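Local coordinates for metallo-beta-lactamase domain-containing protein (PDB 3H3E), which binds zinc in a metallo-beta-lactamase fold and is probably a metal-dependent hydrolase or transferase of unknown substrate, at residues Val221-Cys235 with Ile245-Cys257. The protein carries 2 engineered substitutions. Residues are numbered along the deposited sequence; the frame is centred on the assembly and turned at random.
Sequences VKAFNELGVETVVPC and IFKREFLGKIMDC
Val-232 is gripped through both of its backbone polar atoms in parallel strand pairing: its N donates to Lys-253 O and its O accepts Met-255 N, both at 2.9 Å. At the helix end of the contact, the side-chain amide of Asn-225 spans the C-terminal end of helix 240-249, from Glu-249 to Leu-251. OD1 accepts the backbone N of Leu-251 at 3.0 Å, almost straight at 176°. ND2 donates to Glu-249 O at 3.0 Å, with that oxygen close to the amide plane. Two bonds thus fix the rotation of the amide, which lies nearly parallel to the Phe-250 ring. Phe-250 extends its ring opposite its own backbone N (chi1 179°), which carries it to the sheet face bearing Val-232, whose CG2 sits over one ring face, 3.5 Å from CZ. Alongside, Phe-246 turns its edge to the face of Phe-224, planes at 83°, and takes Val-221 CG2 over its own face in a CH-pi contact, 3.9 Å from the centroid. Beyond the bridged pairs Thr-231/Lys-253 and Val-232/Ile-254, a disulfide joins Cys-235 SG to Cys-257 SG at 2.1 Å. Strand 231-235, helix 240-249 and strand 253-254 form a beta-alpha-beta unit at the border of a mixed sheet; strand 200-204 pairs with 231-235 across from 253-254, and helix 185-193 packs against Phe-224.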
# COMPACT_ATOMS: atom_id res chain seq x y z
N VAL A 221 12.31 4.70 11.50
CA VAL A 221 12.23 6.15 11.54
C VAL A 221 13.57 6.78 11.17
O VAL A 221 13.62 7.79 10.48
CB VAL A 221 11.83 6.65 12.90
CG1 VAL A 221 11.80 8.17 12.91
CG2 VAL A 221 10.46 6.08 13.29
N LYS A 222 14.64 6.16 11.65
CA LYS A 222 15.99 6.60 11.33
C LYS A 222 16.20 6.60 9.82
O LYS A 222 16.77 7.55 9.29
CB LYS A 222 17.01 5.70 12.03
CG LYS A 222 18.47 6.09 11.86
CD LYS A 222 19.40 4.90 12.14
CE LYS A 222 20.90 5.26 12.08
NZ LYS A 222 21.45 5.74 13.40
N ALA A 223 15.71 5.57 9.13
CA ALA A 223 15.84 5.51 7.66
C ALA A 223 15.05 6.62 6.97
O ALA A 223 15.53 7.23 6.03
CB ALA A 223 15.41 4.15 7.12
N PHE A 224 13.83 6.87 7.44
CA PHE A 224 13.05 7.98 6.91
C PHE A 224 13.87 9.26 7.02
O PHE A 224 13.99 10.03 6.07
CB PHE A 224 11.74 8.12 7.66
CG PHE A 224 10.62 7.24 7.14
CD1 PHE A 224 10.58 5.90 7.44
CD2 PHE A 224 9.58 7.77 6.40
CE1 PHE A 224 9.55 5.10 6.98
CE2 PHE A 224 8.54 6.98 5.94
CZ PHE A 224 8.52 5.64 6.23
N ASN A 225 14.45 9.49 8.20
CA ASN A 225 15.26 10.69 8.40
C ASN A 225 16.47 10.73 7.50
O ASN A 225 16.71 11.72 6.81
CB ASN A 225 15.68 10.80 9.86
CG ASN A 225 14.53 11.20 10.76
OD1 ASN A 225 13.54 11.78 10.30
ND2 ASN A 225 14.64 10.89 12.04
N GLU A 226 17.24 9.65 7.52
CA GLU A 226 18.44 9.53 6.70
C GLU A 226 18.16 9.83 5.23
O GLU A 226 19.01 10.42 4.54
CB GLU A 226 19.01 8.11 6.80
CG GLU A 226 19.43 7.69 8.19
CD GLU A 226 20.72 8.32 8.63
OE1 GLU A 226 21.39 8.99 7.81
OE2 GLU A 226 21.08 8.14 9.82
N LEU A 227 17.00 9.40 4.75
CA LEU A 227 16.67 9.56 3.33
C LEU A 227 16.04 10.91 3.04
O LEU A 227 15.71 11.20 1.90
CB LEU A 227 15.78 8.43 2.83
CG LEU A 227 16.33 6.98 2.83
CD1 LEU A 227 15.25 5.99 2.45
CD2 LEU A 227 17.52 6.79 1.91
N GLY A 228 15.89 11.73 4.07
CA GLY A 228 15.34 13.06 3.92
C GLY A 228 13.86 13.12 3.57
O GLY A 228 13.41 14.06 2.90
N VAL A 229 13.09 12.13 4.00
CA VAL A 229 11.66 12.16 3.77
C VAL A 229 11.04 13.32 4.56
O VAL A 229 11.36 13.52 5.73
CB VAL A 229 10.98 10.84 4.15
CG1 VAL A 229 9.50 10.91 3.87
CG2 VAL A 229 11.60 9.70 3.38
N GLU A 230 10.17 14.08 3.91
CA GLU A 230 9.64 15.30 4.51
C GLU A 230 8.32 15.09 5.26
O GLU A 230 8.17 15.59 6.37
CB GLU A 230 9.51 16.41 3.45
CG GLU A 230 9.07 17.76 4.00
CD GLU A 230 9.92 18.21 5.18
OE1 GLU A 230 11.17 18.12 5.09
OE2 GLU A 230 9.34 18.65 6.20
N THR A 231 7.39 14.35 4.66
CA THR A 231 6.07 14.14 5.24
C THR A 231 5.71 12.67 5.24
O THR A 231 5.95 11.98 4.25
CB THR A 231 4.97 14.84 4.42
OG1 THR A 231 5.35 16.19 4.16
CG2 THR A 231 3.63 14.82 5.16
N VAL A 232 5.12 12.19 6.33
CA VAL A 232 4.66 10.80 6.42
C VAL A 232 3.20 10.72 6.88
O VAL A 232 2.79 11.40 7.81
CB VAL A 232 5.56 9.93 7.34
CG1 VAL A 232 5.08 8.49 7.36
CG2 VAL A 232 6.99 9.97 6.84
N VAL A 233 2.44 9.88 6.20
CA VAL A 233 1.02 9.67 6.46
C VAL A 233 0.80 8.17 6.64
O VAL A 233 0.56 7.44 5.68
CB VAL A 233 0.18 10.16 5.26
CG1 VAL A 233 -1.31 10.12 5.58
CG2 VAL A 233 0.62 11.56 4.86
N PRO A 234 0.89 7.70 7.89
CA PRO A 234 0.82 6.26 8.21
C PRO A 234 -0.61 5.78 8.40
O PRO A 234 -1.33 6.31 9.25
CB PRO A 234 1.60 6.16 9.53
CG PRO A 234 2.08 7.57 9.85
CD PRO A 234 1.21 8.50 9.08
N CYS A 235 -1.01 4.76 7.65
CA CYS A 235 -2.38 4.27 7.69
C CYS A 235 -2.47 2.81 8.08
O CYS A 235 -1.45 2.15 8.23
CB CYS A 235 -3.00 4.42 6.31
SG CYS A 235 -2.76 6.00 5.54
N ILE A 245 6.08 6.88 17.99
CA ILE A 245 7.53 6.94 17.78
C ILE A 245 7.89 7.85 16.60
O ILE A 245 8.81 8.66 16.70
CB ILE A 245 8.14 5.55 17.58
CG1 ILE A 245 8.04 4.74 18.88
CG2 ILE A 245 9.57 5.65 17.10
CD1 ILE A 245 8.45 3.29 18.74
N PHE A 246 7.15 7.72 15.49
CA PHE A 246 7.31 8.64 14.36
C PHE A 246 7.13 10.08 14.83
O PHE A 246 7.96 10.93 14.53
CB PHE A 246 6.31 8.34 13.22
CG PHE A 246 6.84 7.43 12.15
CD1 PHE A 246 7.35 7.94 10.97
CD2 PHE A 246 6.79 6.05 12.30
CE1 PHE A 246 7.83 7.10 9.97
CE2 PHE A 246 7.27 5.20 11.30
CZ PHE A 246 7.79 5.73 10.14
N LYS A 247 6.06 10.36 15.56
CA LYS A 247 5.81 11.74 16.00
C LYS A 247 6.94 12.32 16.86
O LYS A 247 7.19 13.53 16.81
CB LYS A 247 4.46 11.88 16.71
CG LYS A 247 3.23 11.59 15.84
CD LYS A 247 2.00 12.39 16.29
CE LYS A 247 0.72 12.02 15.54
NZ LYS A 247 -0.21 11.16 16.34
N ARG A 248 7.63 11.48 17.61
CA ARG A 248 8.65 11.97 18.54
C ARG A 248 10.08 11.89 18.00
O ARG A 248 10.99 12.44 18.61
CB ARG A 248 8.56 11.26 19.91
CG ARG A 248 9.44 10.02 20.02
CD ARG A 248 9.85 9.72 21.46
NE ARG A 248 10.59 8.46 21.54
CZ ARG A 248 10.12 7.33 22.06
NH1 ARG A 248 8.89 7.29 22.57
NH2 ARG A 248 10.87 6.24 22.08
N GLU A 249 10.28 11.20 16.88
CA GLU A 249 11.64 11.02 16.36
C GLU A 249 11.82 11.39 14.89
O GLU A 249 12.94 11.64 14.43
CB GLU A 249 12.11 9.59 16.60
CG GLU A 249 12.35 9.30 18.07
CD GLU A 249 12.95 7.93 18.29
OE1 GLU A 249 13.30 7.28 17.29
OE2 GLU A 249 13.06 7.51 19.47
N PHE A 250 10.73 11.43 14.15
CA PHE A 250 10.78 11.80 12.75
C PHE A 250 10.96 13.31 12.68
O PHE A 250 10.24 14.06 13.33
CB PHE A 250 9.51 11.35 12.03
CG PHE A 250 9.46 11.72 10.57
CD1 PHE A 250 10.40 11.23 9.69
CD2 PHE A 250 8.44 12.52 10.09
CE1 PHE A 250 10.35 11.55 8.35
CE2 PHE A 250 8.38 12.85 8.75
CZ PHE A 250 9.34 12.36 7.88
N LEU A 251 11.93 13.75 11.88
CA LEU A 251 12.30 15.15 11.77
C LEU A 251 11.32 15.98 10.93
O LEU A 251 11.37 17.20 10.93
CB LEU A 251 13.70 15.26 11.17
CG LEU A 251 14.82 14.70 12.06
CD1 LEU A 251 16.15 14.87 11.40
CD2 LEU A 251 14.81 15.38 13.40
N GLY A 252 10.42 15.30 10.23
CA GLY A 252 9.47 15.99 9.38
C GLY A 252 8.06 16.00 9.95
O GLY A 252 7.86 15.88 11.16
N LYS A 253 7.09 16.16 9.06
CA LYS A 253 5.69 16.25 9.46
C LYS A 253 5.00 14.89 9.37
O LYS A 253 5.17 14.17 8.38
CB LYS A 253 4.96 17.28 8.60
CG LYS A 253 3.45 17.27 8.73
CD LYS A 253 2.82 18.38 7.91
CE LYS A 253 1.59 18.94 8.62
NZ LYS A 253 1.92 19.40 10.00
N ILE A 254 4.26 14.53 10.41
CA ILE A 254 3.41 13.36 10.37
C ILE A 254 1.96 13.81 10.32
O ILE A 254 1.55 14.67 11.09
CB ILE A 254 3.60 12.45 11.59
CG1 ILE A 254 5.01 11.85 11.60
CG2 ILE A 254 2.56 11.34 11.59
CD1 ILE A 254 6.03 12.75 12.21
N MSE A 255 1.21 13.24 9.39
CA MSE A 255 -0.21 13.58 9.23
C MSE A 255 -1.09 12.41 9.68
O MSE A 255 -0.68 11.26 9.58
CB MSE A 255 -0.50 13.96 7.78
CG MSE A 255 0.48 14.97 7.21
SE MSE A 255 -0.10 15.71 5.70
CE MSE A 255 -1.66 16.32 6.28
N ASP A 256 -2.28 12.70 10.20
CA ASP A 256 -3.16 11.63 10.64
C ASP A 256 -3.92 11.06 9.45
O ASP A 256 -4.44 11.80 8.62
CB ASP A 256 -4.12 12.11 11.72
CG ASP A 256 -3.41 12.39 13.05
OD1 ASP A 256 -2.41 11.70 13.35
OD2 ASP A 256 -3.86 13.29 13.78
N CYS A 257 -3.96 9.73 9.36
CA CYS A 257 -4.63 9.08 8.26
C CYS A 257 -6.03 8.66 8.67
O CYS A 257 -6.25 8.17 9.78
CB CYS A 257 -3.84 7.86 7.79
SG CYS A 257 -4.28 7.24 6.14